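Local coordinates for protein titin (Homo sapiens, PDB 5JDE) that spans the half-sarcomere of striated muscle as a giant elastic scaffold, carrying a serine/threonine kinase domain and long rows of immunoglobulin domains, at residues K95-I100 with A108-E113; K135-V140 with I148-S153; I206-L211 with Y247-G252. All blocks are in the same frame, centred on the assembly; numbering follows the deposited sequence.

Contact 1 (K95-I100 with A108-E113); sequences KTMKNI and ASFECE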
# COMPACT_ATOMS: atom_id res chain seq x y z
N LYS A 95 7.05 -3.90 9.94
CA LYS A 95 7.16 -2.49 10.29
C LYS A 95 5.81 -1.80 10.18
O LYS A 95 5.06 -2.01 9.22
CB LYS A 95 8.20 -1.78 9.42
CG LYS A 95 9.15 -0.93 10.27
CD LYS A 95 9.97 0.04 9.45
CE LYS A 95 10.77 -0.67 8.37
NZ LYS A 95 11.99 -1.34 8.92
N THR A 96 5.53 -0.97 11.18
CA THR A 96 4.24 -0.29 11.31
C THR A 96 4.13 0.87 10.36
O THR A 96 5.10 1.24 9.70
CB THR A 96 4.04 0.20 12.74
OG1 THR A 96 5.14 1.04 13.11
CG2 THR A 96 3.98 -1.00 13.69
N MET A 97 2.93 1.45 10.27
CA MET A 97 2.71 2.65 9.47
C MET A 97 2.51 3.86 10.34
O MET A 97 1.95 3.78 11.42
CB MET A 97 1.49 2.49 8.57
CG MET A 97 1.24 1.11 8.15
SD MET A 97 0.10 1.15 6.79
CE MET A 97 -1.49 1.27 7.61
N LYS A 98 2.93 5.01 9.83
CA LYS A 98 2.80 6.25 10.56
C LYS A 98 1.52 6.96 10.14
O LYS A 98 1.15 6.95 8.97
CB LYS A 98 4.04 7.12 10.33
CG LYS A 98 3.84 8.63 10.53
CD LYS A 98 4.06 9.08 11.98
CE LYS A 98 3.81 10.58 12.14
NZ LYS A 98 3.30 10.96 13.48
N ASN A 99 0.83 7.55 11.11
CA ASN A 99 -0.30 8.43 10.80
C ASN A 99 0.17 9.59 9.91
O ASN A 99 1.25 10.13 10.12
CB ASN A 99 -0.92 8.98 12.08
CG ASN A 99 -1.42 7.90 13.00
OD1 ASN A 99 -2.04 6.92 12.56
ND2 ASN A 99 -1.16 8.07 14.30
N ILE A 100 -0.64 9.98 8.93
CA ILE A 100 -0.29 11.10 8.06
C ILE A 100 -1.26 12.26 8.20
O ILE A 100 -2.45 12.06 8.42
CB ILE A 100 -0.29 10.71 6.57
CG1 ILE A 100 -0.01 9.24 6.35
CG2 ILE A 100 0.70 11.56 5.79
CD1 ILE A 100 -0.27 8.83 4.93
N ALA A 108 -1.16 11.56 -0.63
CA ALA A 108 -0.84 10.92 0.63
C ALA A 108 -0.38 9.50 0.34
O ALA A 108 -0.81 8.90 -0.64
CB ALA A 108 -2.05 10.91 1.56
N SER A 109 0.51 8.96 1.17
CA SER A 109 0.94 7.57 0.96
C SER A 109 1.17 6.85 2.27
O SER A 109 1.76 7.41 3.20
CB SER A 109 2.22 7.53 0.13
OG SER A 109 3.26 8.24 0.77
N PHE A 110 0.67 5.62 2.35
CA PHE A 110 0.99 4.74 3.48
C PHE A 110 1.92 3.66 2.98
O PHE A 110 1.78 3.21 1.84
CB PHE A 110 -0.25 4.09 4.07
CG PHE A 110 -1.15 5.04 4.80
CD1 PHE A 110 -0.86 5.45 6.09
CD2 PHE A 110 -2.29 5.51 4.19
CE1 PHE A 110 -1.70 6.31 6.76
CE2 PHE A 110 -3.13 6.38 4.85
CZ PHE A 110 -2.84 6.78 6.14
N GLU A 111 2.84 3.24 3.84
CA GLU A 111 3.79 2.16 3.52
C GLU A 111 3.90 1.19 4.68
O GLU A 111 3.99 1.59 5.84
CB GLU A 111 5.18 2.74 3.20
CG GLU A 111 5.26 3.60 1.95
CD GLU A 111 4.84 5.05 2.18
OE1 GLU A 111 4.49 5.42 3.33
OE2 GLU A 111 4.84 5.84 1.21
N CYS A 112 3.94 -0.10 4.39
CA CYS A 112 4.33 -1.04 5.43
C CYS A 112 5.17 -2.15 4.85
O CYS A 112 5.15 -2.41 3.64
CB CYS A 112 3.11 -1.61 6.14
SG CYS A 112 2.11 -2.63 5.09
N GLU A 113 5.93 -2.79 5.72
CA GLU A 113 6.81 -3.87 5.31
C GLU A 113 6.27 -5.20 5.83
O GLU A 113 5.78 -5.27 6.96
CB GLU A 113 8.23 -3.60 5.80
CG GLU A 113 8.92 -2.47 5.05
CD GLU A 113 10.41 -2.38 5.34
OE1 GLU A 113 10.89 -3.12 6.22
OE2 GLU A 113 11.09 -1.57 4.68
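Ile100 sets its terminal methyl on the ring of Phe110, a CH-pi contact with CD1 3.4 Å from the ring centroid and only 12° off the normal. The methyl is tightly packed, pressed also against the carbonyl oxygen of Ser109, and its exact position is doubtful. Its CG1 follows close behind, reaching Phe110 CE1, while the carbonyl oxygen of Lys98 meets the same ring at its edge. Met97 comes to Phe110 from another direction: the two side chains cross at about a right angle, SD lies obliquely 5.4 Å from the ring centroid in a Met-aromatic contact, and Met97 CG packs 3.9 Å from Cys112 CB. Met97 already leaves its backbone toward 108-113; its first torsion (chi1 -31°) is partly eclipsed. At the outer end, Lys95 and Glu113 run side by side, and bends at the last two torsions of the lysine bring NZ to 3.4 Å from Glu113 OE1 in a salt bridge.

No hydrogen bond joins the segments; further bonds to neighbouring strands help place them. Ile100 is bound through its backbone to Thr172 and Thr174, and Asn99 OD1 accepts a bond from Thr172 N; Phe110 also meets the ring of Tyr160 and, with Met97, packs on Trp123. The chain thus passes from the side of strand 108-114 to the sheet of 167-176, which it joins at Ile100, the A-to-A' switch characteristic of I-set immunoglobulin domains.

Contact 2 (K135-V140 with I148-S153); sequences KFKIVV and IIMNTS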
# COMPACT_ATOMS: atom_id res chain seq x y z
N LYS A 135 -7.88 7.25 -7.96
CA LYS A 135 -7.68 7.80 -6.62
C LYS A 135 -6.69 7.02 -5.76
O LYS A 135 -5.81 7.59 -5.12
CB LYS A 135 -9.01 7.87 -5.89
CG LYS A 135 -8.93 8.51 -4.52
CD LYS A 135 -9.12 10.01 -4.66
CE LYS A 135 -9.66 10.61 -3.38
NZ LYS A 135 -9.93 12.06 -3.51
N PHE A 136 -6.90 5.71 -5.71
CA PHE A 136 -6.12 4.81 -4.86
C PHE A 136 -5.16 4.00 -5.69
O PHE A 136 -5.58 3.19 -6.52
CB PHE A 136 -7.03 3.87 -4.07
CG PHE A 136 -7.91 4.57 -3.08
CD1 PHE A 136 -7.40 5.01 -1.87
CD2 PHE A 136 -9.25 4.78 -3.35
CE1 PHE A 136 -8.21 5.66 -0.95
CE2 PHE A 136 -10.06 5.43 -2.44
CZ PHE A 136 -9.54 5.87 -1.24
N LYS A 137 -3.87 4.22 -5.48
CA LYS A 137 -2.83 3.46 -6.15
C LYS A 137 -2.15 2.49 -5.17
O LYS A 137 -1.67 2.90 -4.11
CB LYS A 137 -1.80 4.39 -6.79
CG LYS A 137 -0.69 3.68 -7.55
CD LYS A 137 0.29 4.68 -8.16
CE LYS A 137 1.50 3.98 -8.77
NZ LYS A 137 1.10 3.06 -9.87
N ILE A 138 -2.13 1.22 -5.54
CA ILE A 138 -1.48 0.16 -4.77
C ILE A 138 -0.13 -0.17 -5.39
O ILE A 138 -0.06 -0.46 -6.58
CB ILE A 138 -2.34 -1.12 -4.74
CG1 ILE A 138 -3.78 -0.81 -4.33
CG2 ILE A 138 -1.74 -2.16 -3.82
CD1 ILE A 138 -3.93 -0.37 -2.92
N VAL A 139 0.94 -0.13 -4.60
CA VAL A 139 2.24 -0.52 -5.14
C VAL A 139 2.86 -1.59 -4.26
O VAL A 139 2.67 -1.58 -3.05
CB VAL A 139 3.21 0.67 -5.25
CG1 VAL A 139 4.47 0.26 -6.00
CG2 VAL A 139 2.55 1.84 -5.94
N VAL A 140 3.56 -2.54 -4.89
CA VAL A 140 4.35 -3.52 -4.15
C VAL A 140 5.79 -3.45 -4.63
O VAL A 140 6.07 -3.53 -5.83
CB VAL A 140 3.83 -4.95 -4.33
CG1 VAL A 140 4.63 -5.90 -3.43
CG2 VAL A 140 2.35 -5.04 -4.03
N ILE A 148 -1.20 4.57 -2.25
CA ILE A 148 -1.14 5.97 -2.66
C ILE A 148 -2.54 6.52 -2.83
O ILE A 148 -3.36 5.96 -3.57
CB ILE A 148 -0.37 6.17 -3.99
CG1 ILE A 148 0.95 5.39 -3.98
CG2 ILE A 148 -0.15 7.66 -4.28
CD1 ILE A 148 1.99 5.98 -3.09
N ILE A 149 -2.82 7.63 -2.17
CA ILE A 149 -4.09 8.31 -2.32
C ILE A 149 -3.82 9.68 -2.96
O ILE A 149 -3.21 10.54 -2.34
CB ILE A 149 -4.78 8.49 -0.97
CG1 ILE A 149 -5.01 7.13 -0.29
CG2 ILE A 149 -6.08 9.25 -1.13
CD1 ILE A 149 -5.26 7.23 1.21
N MET A 150 -4.27 9.86 -4.19
CA MET A 150 -3.98 11.09 -4.93
C MET A 150 -5.11 12.10 -4.77
O MET A 150 -6.22 11.73 -4.37
CB MET A 150 -3.74 10.76 -6.40
CG MET A 150 -2.56 9.77 -6.62
SD MET A 150 -2.01 9.71 -8.32
CE MET A 150 -0.65 8.56 -8.22
N ASN A 151 -4.80 13.37 -5.02
CA ASN A 151 -5.79 14.45 -4.98
C ASN A 151 -6.68 14.40 -3.73
O ASN A 151 -7.91 14.37 -3.82
CB ASN A 151 -6.65 14.41 -6.26
CG ASN A 151 -7.54 15.65 -6.41
OD1 ASN A 151 -7.15 16.75 -6.02
ND2 ASN A 151 -8.73 15.46 -6.97
N THR A 152 -6.05 14.40 -2.56
CA THR A 152 -6.79 14.16 -1.33
C THR A 152 -7.88 15.18 -1.08
O THR A 152 -7.75 16.34 -1.45
CB THR A 152 -5.89 14.17 -0.11
OG1 THR A 152 -5.06 15.34 -0.17
CG2 THR A 152 -5.02 12.89 -0.06
N SER A 153 -8.94 14.71 -0.45
CA SER A 153 -10.05 15.56 -0.03
C SER A 153 -10.35 15.23 1.42
O SER A 153 -9.84 14.23 1.94
CB SER A 153 -11.28 15.30 -0.91
OG SER A 153 -12.47 15.64 -0.23
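Phe136 turns its ring toward Ile149, whose CG1 meets it obliquely, 3.6 Å from CD1 and as close to CE1. The two side chains lie alongside one another and point the same way. One face of the ring carries Lys135 CG, 3.8 Å above the plane and displaced toward the rim. Farther out, Tyr160 receives both Phe136 and Ile149, which places this side of the hairpin against the domain core.

The opposite side carries Lys137 and Ile148, whose CB atoms are 3.6 Å apart, and the extended lysine chain lets CD reach Met150 CE at 4.0 Å. This antiparallel pair is joined by two nearly straight backbone bonds, Lys137 N to Ile148 O and Ile148 N to Lys137 O, modelled short enough that their exact lengths are doubtful. Two residues along each strand, Met150 N donates to Lys135 O at 2.9 Å, lying in the carbonyl plane, and continues the ladder past the end of the regular strand.

Lys135 then carries the contact into the turn. With CG anti to the backbone N (chi1 -176°) and a bend at the second torsion, the chain runs along the Met150 carbonyl, and NZ donates to Asn151 O at 3.1 Å from 47° above the carbonyl plane. The stronger partner of NZ is Asp156, in a salt bridge through OD2, the oxygen that also accepts from Ser153 N. One lysine therefore ties the start of strand 136-141 to the turn after strand 144-149, its ammonium charge probably balanced by Asp156.

Contact 3 (I206-L211 with Y247-G252); sequences ISYKWL and YTFVAG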
# COMPACT_ATOMS: atom_id res chain seq x y z
N ILE A 206 -0.07 22.97 -3.87
CA ILE A 206 -1.45 22.53 -4.04
C ILE A 206 -1.95 22.78 -5.45
O ILE A 206 -1.36 23.55 -6.19
CB ILE A 206 -2.38 23.23 -3.04
CG1 ILE A 206 -2.23 24.75 -3.20
CG2 ILE A 206 -2.10 22.75 -1.62
CD1 ILE A 206 -3.52 25.49 -3.37
N SER A 207 -3.03 22.09 -5.81
CA SER A 207 -3.67 22.26 -7.10
C SER A 207 -4.64 23.44 -7.04
O SER A 207 -5.36 23.61 -6.06
CB SER A 207 -4.41 21.00 -7.51
OG SER A 207 -3.50 20.00 -7.94
N TYR A 208 -4.65 24.24 -8.10
CA TYR A 208 -5.54 25.41 -8.15
C TYR A 208 -6.03 25.64 -9.57
O TYR A 208 -5.49 25.07 -10.52
CB TYR A 208 -4.81 26.65 -7.63
CG TYR A 208 -3.62 27.01 -8.49
CD1 TYR A 208 -3.74 27.88 -9.57
CD2 TYR A 208 -2.38 26.43 -8.25
CE1 TYR A 208 -2.66 28.17 -10.37
CE2 TYR A 208 -1.29 26.72 -9.05
CZ TYR A 208 -1.43 27.59 -10.10
OH TYR A 208 -0.34 27.88 -10.88
N LYS A 209 -7.03 26.50 -9.71
CA LYS A 209 -7.56 26.91 -11.00
C LYS A 209 -7.96 28.37 -10.95
O LYS A 209 -8.44 28.85 -9.93
CB LYS A 209 -8.80 26.09 -11.41
CG LYS A 209 -8.55 24.67 -11.82
CD LYS A 209 -9.85 24.07 -12.34
CE LYS A 209 -11.03 24.36 -11.43
NZ LYS A 209 -12.25 23.62 -11.85
N TRP A 210 -7.75 29.06 -12.06
CA TRP A 210 -8.29 30.40 -12.25
C TRP A 210 -9.46 30.36 -13.23
O TRP A 210 -9.39 29.67 -14.25
CB TRP A 210 -7.22 31.35 -12.77
CG TRP A 210 -6.14 31.71 -11.81
CD1 TRP A 210 -4.92 31.12 -11.69
CD2 TRP A 210 -6.16 32.78 -10.86
NE1 TRP A 210 -4.18 31.75 -10.72
CE2 TRP A 210 -4.92 32.77 -10.19
CE3 TRP A 210 -7.11 33.75 -10.51
CZ2 TRP A 210 -4.61 33.69 -9.19
CZ3 TRP A 210 -6.80 34.66 -9.52
CH2 TRP A 210 -5.56 34.62 -8.87
N LEU A 211 -10.52 31.11 -12.95
CA LEU A 211 -11.68 31.17 -13.83
C LEU A 211 -12.03 32.61 -14.22
O LEU A 211 -11.90 33.52 -13.40
CB LEU A 211 -12.89 30.53 -13.15
CG LEU A 211 -12.65 29.19 -12.44
CD1 LEU A 211 -13.69 29.03 -11.35
CD2 LEU A 211 -12.74 28.05 -13.42
N TYR A 247 -13.22 37.35 -11.84
CA TYR A 247 -12.14 36.38 -11.85
C TYR A 247 -12.15 35.62 -10.55
O TYR A 247 -12.29 36.21 -9.48
CB TYR A 247 -10.80 37.06 -12.06
CG TYR A 247 -10.66 37.62 -13.46
CD1 TYR A 247 -11.14 38.90 -13.77
CD2 TYR A 247 -10.08 36.88 -14.46
CE1 TYR A 247 -11.02 39.42 -15.05
CE2 TYR A 247 -9.96 37.38 -15.75
CZ TYR A 247 -10.43 38.65 -16.04
OH TYR A 247 -10.30 39.13 -17.32
N THR A 248 -12.01 34.30 -10.65
CA THR A 248 -12.11 33.40 -9.52
C THR A 248 -10.84 32.57 -9.34
O THR A 248 -10.35 31.99 -10.29
CB THR A 248 -13.29 32.42 -9.69
OG1 THR A 248 -14.41 33.10 -10.27
CG2 THR A 248 -13.68 31.81 -8.36
N PHE A 249 -10.33 32.50 -8.12
CA PHE A 249 -9.27 31.55 -7.80
C PHE A 249 -9.89 30.42 -6.99
O PHE A 249 -10.56 30.65 -5.98
CB PHE A 249 -8.14 32.23 -7.02
CG PHE A 249 -7.11 31.27 -6.47
CD1 PHE A 249 -6.01 30.90 -7.23
CD2 PHE A 249 -7.23 30.77 -5.19
CE1 PHE A 249 -5.05 30.04 -6.72
CE2 PHE A 249 -6.29 29.90 -4.67
CZ PHE A 249 -5.19 29.53 -5.44
N VAL A 250 -9.69 29.19 -7.45
CA VAL A 250 -10.24 28.02 -6.78
C VAL A 250 -9.12 27.07 -6.39
O VAL A 250 -8.26 26.76 -7.21
CB VAL A 250 -11.24 27.26 -7.69
CG1 VAL A 250 -11.66 25.94 -7.04
CG2 VAL A 250 -12.45 28.12 -7.99
N ALA A 251 -9.12 26.65 -5.12
CA ALA A 251 -8.15 25.67 -4.63
C ALA A 251 -8.84 24.71 -3.69
O ALA A 251 -9.27 25.10 -2.60
CB ALA A 251 -7.00 26.37 -3.92
N GLY A 252 -8.94 23.46 -4.12
CA GLY A 252 -9.69 22.47 -3.37
C GLY A 252 -11.10 22.98 -3.20
O GLY A 252 -11.80 23.23 -4.18
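Lys209 and Val250 exchange two backbone hydrogen bonds, each 2.8 Å: Lys209 N to Val250 O and Val250 N to Lys209 O. Leu211 and Thr248 repeat the pattern two residues on, so four bonds fix an antiparallel register. Between these pairs lies the non-hydrogen-bonded couple Trp210 and Phe249, where CA-H...O contacts fill in the ladder.

Aromatic contacts gather on the face of that couple. Phe249 directs its edge at the face of the Trp210 six-membered ring in an edge-to-face pair, centroids 5.1 Å apart and planes at 64°. Phe249 CB also sits over the Trp210 six-membered ring, 3.9 Å from its centroid. Holding CG anti to the backbone N (chi1 171°) lets the phenyl ring extend onward to Tyr208, whose CB touches Phe249 CE1 at 3.5 Å; these two rings are near parallel but slid so far that they barely overlap.

Aliphatic packing takes the other face, where Leu211 CD1 touches both Val250 CG2, at 3.7 Å, and Thr248 CB. Near the domain end, Ile206 CD1 rests on Ala251 CB at 3.6 Å.

Strand 254-262 borders 245-251 on its far side, and 215-216 borders 209-212. Across the sandwich, Trp210 and Tyr247 pack on Leu234 of strand 231-236, Tyr247 OH bonding to Asp243 O as in a tyrosine corner, while Ser207 N reaches Thr105 of the preceding domain.

How the contacts relate
Contacts 1 and 2 belong to one immunoglobulin domain, their centres 13 Å apart, and share a sheet in which strands 108-114 and 144-149 are neighbours. They touch directly: Ala108 O is 2.8 Å from Ile149 N, a probable hydrogen bond, and Ser109 CB packs on Ile148 CD1. Contact 1 lies by the 93-95 border of that sheet and contact 2 includes the opposite edge strand, 136-141. Contact 3 lies in the next domain, joining two inner strands, 209-212 and 245-251. Its centre is 22 Å from that of contact 2 and 31 Å from that of contact 1, yet its nearest atoms approach contact 2 to about 5 Å without touching, close to the junction of the two domains.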